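Local structure of precorrin-6A reductase (Rhodobacter capsulatus, 4X7G) at residues 60-71 and 86-97; 105-116 and 211-221. The protein catalyses the NADPH-dependent reduction of precorrin-6A, a step in cobalamin (vitamin B12) biosynthesis. All coordinates share one frame; numbering follows the deposited sequence.

Interaction 1 (60-71 and 86-97)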
loop_
_atom_site.group_PDB
_atom_site.type_symbol
_atom_site.label_atom_id
_atom_site.label_comp_id
_atom_site.label_asym_id
_atom_site.label_seq_id
_atom_site.Cartn_x
_atom_site.Cartn_y
_atom_site.Cartn_z
ATOM N N LEU A 60 -18.830 12.196 1.509
ATOM C CA LEU A 60 -18.334 13.337 0.764
ATOM C C LEU A 60 -19.312 14.523 0.836
ATOM O O LEU A 60 -18.940 15.683 0.901
ATOM C CB LEU A 60 -18.112 12.958 -0.717
ATOM C CG LEU A 60 -17.043 11.891 -0.971
ATOM C CD1 LEU A 60 -17.034 11.461 -2.436
ATOM C CD2 LEU A 60 -15.636 12.449 -0.604
ATOM N N THR A 61 -20.603 14.150 0.824
ATOM C CA THR A 61 -21.658 15.188 0.799
ATOM C C THR A 61 -21.741 15.843 2.188
ATOM O O THR A 61 -21.720 17.081 2.292
ATOM C CB THR A 61 -23.017 14.533 0.376
ATOM O OG1 THR A 61 -22.857 13.919 -0.880
ATOM C CG2 THR A 61 -24.138 15.581 0.324
ATOM N N ARG A 62 -21.855 15.059 3.216
ATOM C CA ARG A 62 -22.045 15.631 4.560
ATOM C C ARG A 62 -20.841 16.362 5.039
ATOM O O ARG A 62 -20.939 17.349 5.790
ATOM C CB ARG A 62 -22.524 14.629 5.563
ATOM C CG ARG A 62 -21.654 13.494 5.862
ATOM C CD ARG A 62 -22.289 12.760 7.030
ATOM N NE ARG A 62 -23.549 12.093 6.680
ATOM C CZ ARG A 62 -24.791 12.578 6.806
ATOM N NH1 ARG A 62 -25.024 13.804 7.272
ATOM N NH2 ARG A 62 -25.832 11.813 6.446
ATOM N N GLU A 63 -19.636 15.919 4.640
ATOM C CA GLU A 63 -18.373 16.488 5.110
ATOM C C GLU A 63 -18.081 17.683 4.262
ATOM O O GLU A 63 -17.143 18.455 4.643
ATOM C CB GLU A 63 -17.268 15.367 5.171
ATOM C CG GLU A 63 -15.918 15.719 5.819
ATOM C CD GLU A 63 -16.039 15.977 7.306
ATOM O OE1 GLU A 63 -16.821 15.304 8.092
ATOM O OE2 GLU A 63 -15.176 16.771 7.714
ATOM N N GLY A 64 -18.665 17.905 3.099
ATOM C CA GLY A 64 -18.348 18.948 2.227
ATOM C C GLY A 64 -16.983 18.867 1.574
ATOM O O GLY A 64 -16.299 19.862 1.376
ATOM N N VAL A 65 -16.581 17.675 1.185
ATOM C CA VAL A 65 -15.274 17.441 0.510
ATOM C C VAL A 65 -15.289 18.047 -0.893
ATOM O O VAL A 65 -16.197 17.828 -1.695
ATOM C CB VAL A 65 -14.965 15.957 0.514
ATOM C CG1 VAL A 65 -13.714 15.667 -0.282
ATOM C CG2 VAL A 65 -14.803 15.421 1.934
ATOM N N SER A 66 -14.230 18.777 -1.227
ATOM C CA SER A 66 -14.072 19.290 -2.533
ATOM C C SER A 66 -13.226 18.483 -3.457
ATOM O O SER A 66 -13.370 18.551 -4.695
ATOM C CB SER A 66 -13.474 20.703 -2.444
ATOM O OG SER A 66 -12.223 20.749 -1.768
ATOM N N HIS A 67 -12.239 17.773 -2.925
ATOM C CA HIS A 67 -11.247 17.032 -3.687
ATOM C C HIS A 67 -10.882 15.828 -2.857
ATOM O O HIS A 67 -10.680 15.919 -1.619
ATOM C CB HIS A 67 -9.953 17.832 -3.964
ATOM C CG HIS A 67 -10.167 19.150 -4.611
ATOM N ND1 HIS A 67 -10.650 20.230 -3.931
ATOM C CD2 HIS A 67 -9.950 19.528 -5.879
ATOM C CE1 HIS A 67 -10.776 21.218 -4.802
ATOM N NE2 HIS A 67 -10.289 20.854 -5.975
ATOM N N VAL A 68 -10.662 14.700 -3.541
ATOM C CA VAL A 68 -10.154 13.487 -2.952
ATOM C C VAL A 68 -8.800 13.159 -3.584
ATOM O O VAL A 68 -8.673 13.106 -4.787
ATOM C CB VAL A 68 -11.098 12.297 -3.175
ATOM C CG1 VAL A 68 -10.527 11.001 -2.608
ATOM C CG2 VAL A 68 -12.445 12.590 -2.543
ATOM N N ILE A 69 -7.812 12.885 -2.718
ATOM C CA ILE A 69 -6.553 12.254 -3.154
ATOM C C ILE A 69 -6.549 10.842 -2.642
ATOM O O ILE A 69 -6.555 10.605 -1.443
ATOM C CB ILE A 69 -5.301 12.996 -2.672
ATOM C CG1 ILE A 69 -5.368 14.469 -3.104
ATOM C CG2 ILE A 69 -4.078 12.270 -3.257
ATOM C CD1 ILE A 69 -5.388 14.739 -4.571
ATOM N N ASP A 70 -6.639 9.918 -3.607
ATOM C CA ASP A 70 -6.588 8.512 -3.275
ATOM C C ASP A 70 -5.144 8.082 -3.205
ATOM O O ASP A 70 -4.531 7.786 -4.228
ATOM C CB ASP A 70 -7.350 7.697 -4.340
ATOM C CG ASP A 70 -7.171 6.224 -4.158
ATOM O OD1 ASP A 70 -6.634 5.792 -3.125
ATOM O OD2 ASP A 70 -7.566 5.473 -5.118
ATOM N N ALA A 71 -4.568 8.056 -2.001
ATOM C CA ALA A 71 -3.190 7.642 -1.753
ATOM C C ALA A 71 -3.169 6.298 -1.074
ATOM O O ALA A 71 -2.288 6.016 -0.285
ATOM C CB ALA A 71 -2.424 8.707 -1.000
ATOM N N ALA A 86 -17.729 6.928 -6.351
ATOM C CA ALA A 86 -18.353 7.907 -5.470
ATOM C C ALA A 86 -18.038 9.340 -5.955
ATOM O O ALA A 86 -18.891 10.261 -5.894
ATOM C CB ALA A 86 -17.909 7.744 -4.052
ATOM N N CYS A 87 -16.812 9.617 -6.381
ATOM C CA CYS A 87 -16.447 10.941 -6.879
ATOM C C CYS A 87 -17.168 11.254 -8.177
ATOM O O CYS A 87 -17.576 12.427 -8.388
ATOM C CB CYS A 87 -14.903 11.034 -7.058
ATOM S SG CYS A 87 -14.059 11.109 -5.439
ATOM N N ALA A 88 -17.334 10.260 -9.023
ATOM C CA ALA A 88 -18.103 10.533 -10.271
ATOM C C ALA A 88 -19.542 10.879 -9.942
ATOM O O ALA A 88 -20.074 11.874 -10.580
ATOM C CB ALA A 88 -18.067 9.349 -11.185
ATOM N N GLN A 89 -20.145 10.160 -9.009
ATOM C CA GLN A 89 -21.562 10.404 -8.592
ATOM C C GLN A 89 -21.767 11.770 -7.962
ATOM O O GLN A 89 -22.822 12.428 -8.144
ATOM C CB GLN A 89 -22.079 9.348 -7.601
ATOM C CG GLN A 89 -23.597 9.302 -7.533
ATOM C CD GLN A 89 -24.131 8.344 -6.503
ATOM O OE1 GLN A 89 -23.642 7.240 -6.343
ATOM N NE2 GLN A 89 -25.151 8.773 -5.791
ATOM N N THR A 90 -20.797 12.260 -7.227
ATOM C CA THR A 90 -20.922 13.514 -6.555
ATOM C C THR A 90 -20.325 14.682 -7.292
ATOM O O THR A 90 -20.473 15.835 -6.862
ATOM C CB THR A 90 -20.297 13.434 -5.156
ATOM O OG1 THR A 90 -18.897 13.037 -5.297
ATOM C CG2 THR A 90 -20.956 12.421 -4.251
ATOM N N GLY A 91 -19.550 14.474 -8.317
ATOM C CA GLY A 91 -18.827 15.495 -8.999
ATOM C C GLY A 91 -17.598 16.070 -8.254
ATOM O O GLY A 91 -17.069 17.144 -8.600
ATOM N N VAL A 92 -17.086 15.319 -7.276
ATOM C CA VAL A 92 -15.874 15.691 -6.547
ATOM C C VAL A 92 -14.674 15.271 -7.337
ATOM O O VAL A 92 -14.562 14.125 -7.832
ATOM C CB VAL A 92 -15.956 15.035 -5.163
ATOM C CG1 VAL A 92 -14.633 15.130 -4.409
ATOM C CG2 VAL A 92 -17.104 15.611 -4.317
ATOM N N ALA A 93 -13.714 16.163 -7.457
ATOM C CA ALA A 93 -12.508 15.916 -8.195
ATOM C C ALA A 93 -11.611 14.884 -7.458
ATOM O O ALA A 93 -11.567 14.884 -6.250
ATOM C CB ALA A 93 -11.700 17.168 -8.306
ATOM N N LEU A 94 -11.031 13.996 -8.226
ATOM C CA LEU A 94 -10.246 12.855 -7.692
ATOM C C LEU A 94 -8.920 12.693 -8.415
ATOM O O LEU A 94 -8.860 12.732 -9.647
ATOM C CB LEU A 94 -11.041 11.575 -7.932
ATOM C CG LEU A 94 -10.386 10.239 -7.627
ATOM C CD1 LEU A 94 -10.055 10.113 -6.174
ATOM C CD2 LEU A 94 -11.299 9.079 -8.037
ATOM N N CYS A 95 -7.820 12.563 -7.659
ATOM C CA CYS A 95 -6.565 12.116 -8.235
ATOM C C CYS A 95 -6.049 10.971 -7.403
ATOM O O CYS A 95 -6.125 11.006 -6.147
ATOM C CB CYS A 95 -5.486 13.157 -8.243
ATOM S SG CYS A 95 -4.274 12.768 -9.571
ATOM N N ALA A 96 -5.470 9.948 -8.029
ATOM C CA ALA A 96 -4.774 8.863 -7.284
ATOM C C ALA A 96 -3.332 9.182 -7.224
ATOM O O ALA A 96 -2.672 9.321 -8.232
ATOM C CB ALA A 96 -4.989 7.502 -8.001
ATOM N N PHE A 97 -2.765 9.205 -6.014
ATOM C CA PHE A 97 -1.383 9.376 -5.791
ATOM C C PHE A 97 -0.754 8.029 -5.688
ATOM O O PHE A 97 -0.786 7.344 -4.655
ATOM C CB PHE A 97 -1.124 10.154 -4.493
ATOM C CG PHE A 97 0.304 10.448 -4.188
ATOM C CD1 PHE A 97 1.360 10.244 -5.097
ATOM C CD2 PHE A 97 0.698 11.021 -2.953
ATOM C CE1 PHE A 97 2.686 10.572 -4.768
ATOM C CE2 PHE A 97 1.963 11.399 -2.652
ATOM C CZ PHE A 97 2.955 11.132 -3.516
HETATM O O HOH W 1 -14.300 19.033 -7.110
#
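V68 sits at the apolar centre, and both of its methyl groups are used. CG1 lies anti to the backbone N (chi1 177°) and reaches L94 CD1 at 3.7 Å, while CG2 turns to helix 77-90 and meets C87 SG at 3.6 Å. V92 crosses V68 at about a right angle, and its CG2 also rests against the carbonyl oxygen of V65. Farther back, L60 sets CD1 against the A86 methyl and the T90 side chain, 3.8 Å from T90 OG1. The hydroxyl of T90 is turned inward to A86 O, which it and T90 N approach from opposite faces of the carbonyl. On the other side of the sheet, I69 CG2 touches F97 CB at 3.8 Å, and W240 of helix 234-243 lies against I69, A93 and C95.

Between these two layers runs the parallel ladder of a beta-alpha-beta unit: strand 67-70, helix 77-90, strand 93-97. V68 N to A93 O, at 2.9 Å, is nearly straight. At the far end F97 N sits 45° above the carbonyl plane of D70 O, also 2.9 Å away, so the last rung is bent. At the near end the chains part, and one water bridges S66 O and A93 N. Beside it S66 OG and H67 ND1 share a hydrogen bond, while H67 NE2 is engaged by H244 O.

The D70 carboxylate is held by partners beyond the two strands: T72 on OD1, S80 and R228 on OD2, with bound NADP about 7 Å from the side chain. C95, for its part, is bonded to C231 in the outermost strand 229-231. The D70-R228 salt bridge and the C95-C231 disulfide thus tether the returning C-terminal chain to this parallel pair.

Interaction 2 (105-116 and 211-221); sequences QAGDRWTHVPDL and RSLGLPVILID
The contact of W110 and T111 with V217, I218 and L219 is a parallel strand pairing at the edge of the second six-stranded sheet, where strand 109-113 is outermost and strand 216-220 its neighbour. On one face the W110 indole lies alongside V217, CD1 3.6 Å from V217 CB, and W110 CE3 meets L219 CD2 at 3.6 Å. L207 of helix 205-213 lies against W110 and V217 on this side. On the opposite face V113 CG2 packs on I220 CG1 and I218 CG2, and helix 116-122 adds A118 and A119.

The strand order is that of a Rossmann-type sheet with one exchanged strand: the place of the sixth strand is taken by 109-113, which enters before the rest of the domain. This fits the strand swapping reported for this enzyme. Five backbone bonds hold it there, among them L219 N to T111 O at 2.8 Å, and a water joins T111 OG1 to V217 O.

In the turn 105-108 and at R109, polar groups take over. R211 NE makes a straight salt bridge to D108 OD1 (2.8 Å, 179°), yet from above the carboxylate plane. The amide of Q105 stacks over a face of the same guanidinium, their planes 12° apart. R109, bent at chi3 (46°), sets one guanidinium face on P216 and gives NH2 to G214 O at 2.8 Å.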
loop_
_atom_site.group_PDB
_atom_site.type_symbol
_atom_site.label_atom_id
_atom_site.label_comp_id
_atom_site.label_asym_id
_atom_site.label_seq_id
_atom_site.Cartn_x
_atom_site.Cartn_y
_atom_site.Cartn_z
ATOM N N GLN A 105 16.248 -3.403 -12.459
ATOM C CA GLN A 105 17.535 -2.878 -12.887
ATOM C C GLN A 105 18.570 -3.921 -12.740
ATOM O O GLN A 105 18.349 -5.054 -12.361
ATOM C CB GLN A 105 17.917 -1.623 -12.158
ATOM C CG GLN A 105 17.885 -1.709 -10.696
ATOM C CD GLN A 105 17.868 -0.310 -10.128
ATOM O OE1 GLN A 105 16.846 0.397 -10.216
ATOM N NE2 GLN A 105 19.019 0.146 -9.651
ATOM N N ALA A 106 19.807 -3.495 -13.070
ATOM C CA ALA A 106 20.928 -4.402 -13.024
ATOM C C ALA A 106 21.042 -5.036 -11.658
ATOM O O ALA A 106 20.896 -4.286 -10.645
ATOM C CB ALA A 106 22.220 -3.603 -13.202
ATOM N N GLY A 107 21.175 -6.323 -11.679
ATOM C CA GLY A 107 21.287 -7.146 -10.496
ATOM C C GLY A 107 19.973 -7.756 -9.993
ATOM O O GLY A 107 20.031 -8.684 -9.230
ATOM N N ASP A 108 18.811 -7.203 -10.408
ATOM C CA ASP A 108 17.490 -7.790 -10.022
ATOM C C ASP A 108 17.305 -9.113 -10.715
ATOM O O ASP A 108 17.651 -9.242 -11.906
ATOM C CB ASP A 108 16.401 -6.816 -10.380
ATOM C CG ASP A 108 16.346 -5.611 -9.499
ATOM O OD1 ASP A 108 16.754 -5.669 -8.276
ATOM O OD2 ASP A 108 15.957 -4.569 -9.967
ATOM N N ARG A 109 16.720 -10.077 -10.034
ATOM C CA ARG A 109 16.313 -11.327 -10.631
ATOM C C ARG A 109 14.849 -11.542 -10.347
ATOM O O ARG A 109 14.510 -12.053 -9.264
ATOM C CB ARG A 109 17.141 -12.518 -10.143
ATOM C CG ARG A 109 16.857 -13.852 -10.899
ATOM C CD ARG A 109 18.025 -14.866 -10.860
ATOM N NE ARG A 109 18.596 -14.994 -9.465
ATOM C CZ ARG A 109 18.480 -16.041 -8.658
ATOM N NH1 ARG A 109 17.724 -17.040 -9.059
ATOM N NH2 ARG A 109 19.070 -16.063 -7.445
ATOM N N TRP A 110 14.031 -11.029 -11.197
ATOM C CA TRP A 110 12.588 -10.968 -10.996
ATOM C C TRP A 110 11.830 -11.844 -11.914
ATOM O O TRP A 110 12.186 -11.969 -13.132
ATOM C CB TRP A 110 12.082 -9.550 -11.146
ATOM C CG TRP A 110 12.566 -8.542 -10.142
ATOM C CD1 TRP A 110 13.400 -8.745 -9.071
ATOM C CD2 TRP A 110 12.221 -7.162 -10.137
ATOM N NE1 TRP A 110 13.523 -7.550 -8.389
ATOM C CE2 TRP A 110 12.879 -6.579 -9.018
ATOM C CE3 TRP A 110 11.409 -6.364 -10.935
ATOM C CZ2 TRP A 110 12.717 -5.243 -8.705
ATOM C CZ3 TRP A 110 11.227 -5.045 -10.575
ATOM C CH2 TRP A 110 11.911 -4.503 -9.509
ATOM N N THR A 111 10.767 -12.468 -11.427
ATOM C CA THR A 111 9.723 -13.027 -12.291
ATOM C C THR A 111 8.430 -12.360 -11.960
ATOM O O THR A 111 8.233 -11.933 -10.790
ATOM C CB THR A 111 9.631 -14.528 -12.252
ATOM O OG1 THR A 111 9.469 -14.932 -10.883
ATOM C CG2 THR A 111 10.831 -15.210 -12.835
ATOM N N HIS A 112 7.521 -12.216 -12.881
ATOM C CA HIS A 112 6.261 -11.607 -12.745
ATOM C C HIS A 112 5.133 -12.576 -12.799
ATOM O O HIS A 112 5.198 -13.548 -13.638
ATOM C CB HIS A 112 6.056 -10.597 -13.948
ATOM C CG HIS A 112 7.040 -9.488 -13.931
ATOM N ND1 HIS A 112 8.280 -9.450 -14.487
ATOM C CD2 HIS A 112 6.833 -8.318 -13.349
ATOM C CE1 HIS A 112 8.851 -8.252 -14.204
ATOM N NE2 HIS A 112 7.987 -7.591 -13.513
ATOM N N VAL A 113 4.152 -12.388 -11.969
ATOM C CA VAL A 113 2.926 -13.180 -11.926
ATOM C C VAL A 113 1.738 -12.237 -11.774
ATOM O O VAL A 113 1.877 -11.115 -11.292
ATOM C CB VAL A 113 2.953 -14.188 -10.797
ATOM C CG1 VAL A 113 4.045 -15.237 -11.013
ATOM C CG2 VAL A 113 3.084 -13.584 -9.432
ATOM N N PRO A 114 0.562 -12.686 -12.205
ATOM C CA PRO A 114 -0.559 -11.737 -12.262
ATOM C C PRO A 114 -1.236 -11.503 -10.961
ATOM O O PRO A 114 -1.951 -10.443 -10.861
ATOM C CB PRO A 114 -1.541 -12.439 -13.243
ATOM C CG PRO A 114 -1.242 -13.909 -13.095
ATOM C CD PRO A 114 0.298 -13.875 -13.062
ATOM N N ASP A 115 -1.133 -12.358 -9.991
ATOM C CA ASP A 115 -1.912 -12.276 -8.777
ATOM C C ASP A 115 -1.308 -13.172 -7.747
ATOM O O ASP A 115 -0.289 -13.866 -8.020
ATOM C CB ASP A 115 -3.408 -12.599 -9.054
ATOM C CG ASP A 115 -3.593 -13.915 -9.647
ATOM O OD1 ASP A 115 -2.901 -14.916 -9.389
ATOM O OD2 ASP A 115 -4.585 -13.915 -10.513
ATOM N N LEU A 116 -1.839 -13.135 -6.537
ATOM C CA LEU A 116 -1.309 -13.887 -5.483
ATOM C C LEU A 116 -1.304 -15.389 -5.670
ATOM O O LEU A 116 -0.359 -16.102 -5.362
ATOM C CB LEU A 116 -2.057 -13.496 -4.218
ATOM C CG LEU A 116 -1.633 -12.152 -3.592
ATOM C CD1 LEU A 116 -2.753 -11.445 -2.795
ATOM C CD2 LEU A 116 -0.440 -12.438 -2.736
ATOM N N ARG A 211 18.433 -7.809 -3.917
ATOM C CA ARG A 211 19.481 -7.623 -4.907
ATOM C C ARG A 211 20.880 -7.777 -4.277
ATOM O O ARG A 211 21.733 -8.460 -4.849
ATOM C CB ARG A 211 19.292 -6.273 -5.559
ATOM C CG ARG A 211 20.148 -6.014 -6.774
ATOM C CD ARG A 211 20.148 -4.566 -7.243
ATOM N NE ARG A 211 18.854 -3.983 -7.374
ATOM C CZ ARG A 211 18.573 -2.780 -7.105
ATOM N NH1 ARG A 211 19.460 -1.866 -6.783
ATOM N NH2 ARG A 211 17.297 -2.403 -7.119
ATOM N N SER A 212 21.079 -7.258 -3.106
ATOM C CA SER A 212 22.405 -7.365 -2.392
ATOM C C SER A 212 22.739 -8.752 -2.062
ATOM O O SER A 212 23.967 -9.051 -1.934
ATOM C CB SER A 212 22.432 -6.462 -1.176
ATOM O OG SER A 212 21.824 -7.051 -0.033
ATOM N N LEU A 213 21.752 -9.625 -1.865
ATOM C CA LEU A 213 21.918 -11.026 -1.549
ATOM C C LEU A 213 21.823 -11.953 -2.714
ATOM O O LEU A 213 21.951 -13.192 -2.557
ATOM C CB LEU A 213 20.891 -11.377 -0.423
ATOM C CG LEU A 213 21.224 -10.914 0.957
ATOM C CD1 LEU A 213 19.941 -10.703 1.839
ATOM C CD2 LEU A 213 22.238 -11.762 1.640
ATOM N N GLY A 214 21.564 -11.429 -3.908
ATOM C CA GLY A 214 21.450 -12.300 -5.029
ATOM C C GLY A 214 20.215 -13.154 -5.038
ATOM O O GLY A 214 20.263 -14.240 -5.614
ATOM N N LEU A 215 19.118 -12.681 -4.421
ATOM C CA LEU A 215 17.943 -13.529 -4.288
ATOM C C LEU A 215 16.907 -13.213 -5.366
ATOM O O LEU A 215 16.831 -12.042 -5.796
ATOM C CB LEU A 215 17.291 -13.238 -2.976
ATOM C CG LEU A 215 18.138 -13.540 -1.742
ATOM C CD1 LEU A 215 17.421 -13.183 -0.417
ATOM C CD2 LEU A 215 18.617 -14.953 -1.740
ATOM N N PRO A 216 16.128 -14.189 -5.782
ATOM C CA PRO A 216 15.011 -13.960 -6.710
ATOM C C PRO A 216 13.808 -13.362 -5.997
ATOM O O PRO A 216 13.570 -13.686 -4.814
ATOM C CB PRO A 216 14.752 -15.356 -7.219
ATOM C CG PRO A 216 14.992 -16.239 -6.010
ATOM C CD PRO A 216 16.213 -15.614 -5.377
ATOM N N VAL A 217 13.075 -12.593 -6.749
ATOM C CA VAL A 217 11.820 -12.002 -6.305
ATOM C C VAL A 217 10.722 -12.487 -7.217
ATOM O O VAL A 217 10.899 -12.418 -8.475
ATOM C CB VAL A 217 11.844 -10.484 -6.281
ATOM C CG1 VAL A 217 10.540 -9.906 -5.810
ATOM C CG2 VAL A 217 13.006 -9.981 -5.445
ATOM N N ILE A 218 9.613 -12.972 -6.686
ATOM C CA ILE A 218 8.372 -13.253 -7.434
ATOM C C ILE A 218 7.494 -12.063 -7.197
ATOM O O ILE A 218 7.098 -11.811 -6.052
ATOM C CB ILE A 218 7.738 -14.513 -6.926
ATOM C CG1 ILE A 218 8.635 -15.712 -7.210
ATOM C CG2 ILE A 218 6.348 -14.750 -7.522
ATOM C CD1 ILE A 218 8.347 -16.954 -6.394
ATOM N N LEU A 219 7.281 -11.256 -8.212
ATOM C CA LEU A 219 6.662 -9.929 -8.130
ATOM C C LEU A 219 5.280 -9.971 -8.719
ATOM O O LEU A 219 5.106 -10.344 -9.905
ATOM C CB LEU A 219 7.581 -8.901 -8.871
ATOM C CG LEU A 219 7.199 -7.481 -8.719
ATOM C CD1 LEU A 219 7.304 -7.005 -7.305
ATOM C CD2 LEU A 219 8.058 -6.637 -9.643
ATOM N N ILE A 220 4.291 -9.594 -7.938
ATOM C CA ILE A 220 2.910 -9.698 -8.357
ATOM C C ILE A 220 2.518 -8.346 -9.023
ATOM O O ILE A 220 2.677 -7.246 -8.475
ATOM C CB ILE A 220 2.006 -9.945 -7.165
ATOM C CG1 ILE A 220 2.420 -11.263 -6.455
ATOM C CG2 ILE A 220 0.554 -10.021 -7.581
ATOM C CD1 ILE A 220 2.059 -11.348 -5.020
ATOM N N ASP A 221 1.993 -8.459 -10.250
ATOM C CA ASP A 221 1.524 -7.285 -10.962
ATOM C C ASP A 221 0.297 -6.698 -10.285
ATOM O O ASP A 221 -0.510 -7.329 -9.656
ATOM C CB ASP A 221 1.221 -7.752 -12.412
ATOM C CG ASP A 221 2.494 -8.195 -13.174
ATOM O OD1 ASP A 221 3.620 -7.765 -12.880
ATOM O OD2 ASP A 221 2.232 -8.888 -14.134
HETATM O O HOH W 2 19.315 -10.693 -7.342
HETATM O O HOH W 3 22.237 -9.300 -7.545
HETATM O O HOH W 4 16.328 -9.742 -7.250
HETATM O O HOH W 5 20.444 -12.945 -8.748
HETATM O O HOH W 6 11.837 -15.035 -9.403
HETATM O O HOH W 7 -2.920 -8.373 -8.949
#

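Overall arrangement
Followed from the N terminus, the chain first completes interaction 1, a short closure in which helix 77-90 carries it from strand 67-70 to its neighbour 93-97. It then passes into the second domain, where 105-116 opens interaction 2. That contact closes only after some 94 residues, a loop holding the other four strands of the second sheet. The two therefore follow in series, neither nested nor crossed, with centres 35 Å apart on opposite sides of the molecule. Beyond 211-221 the chain returns to the first sheet, so the sixth place of each sheet is filled out of turn: 109-113 joins the second ahead of its other strands, and 229-231 joins the first after them, consistent with the strand swapping reported.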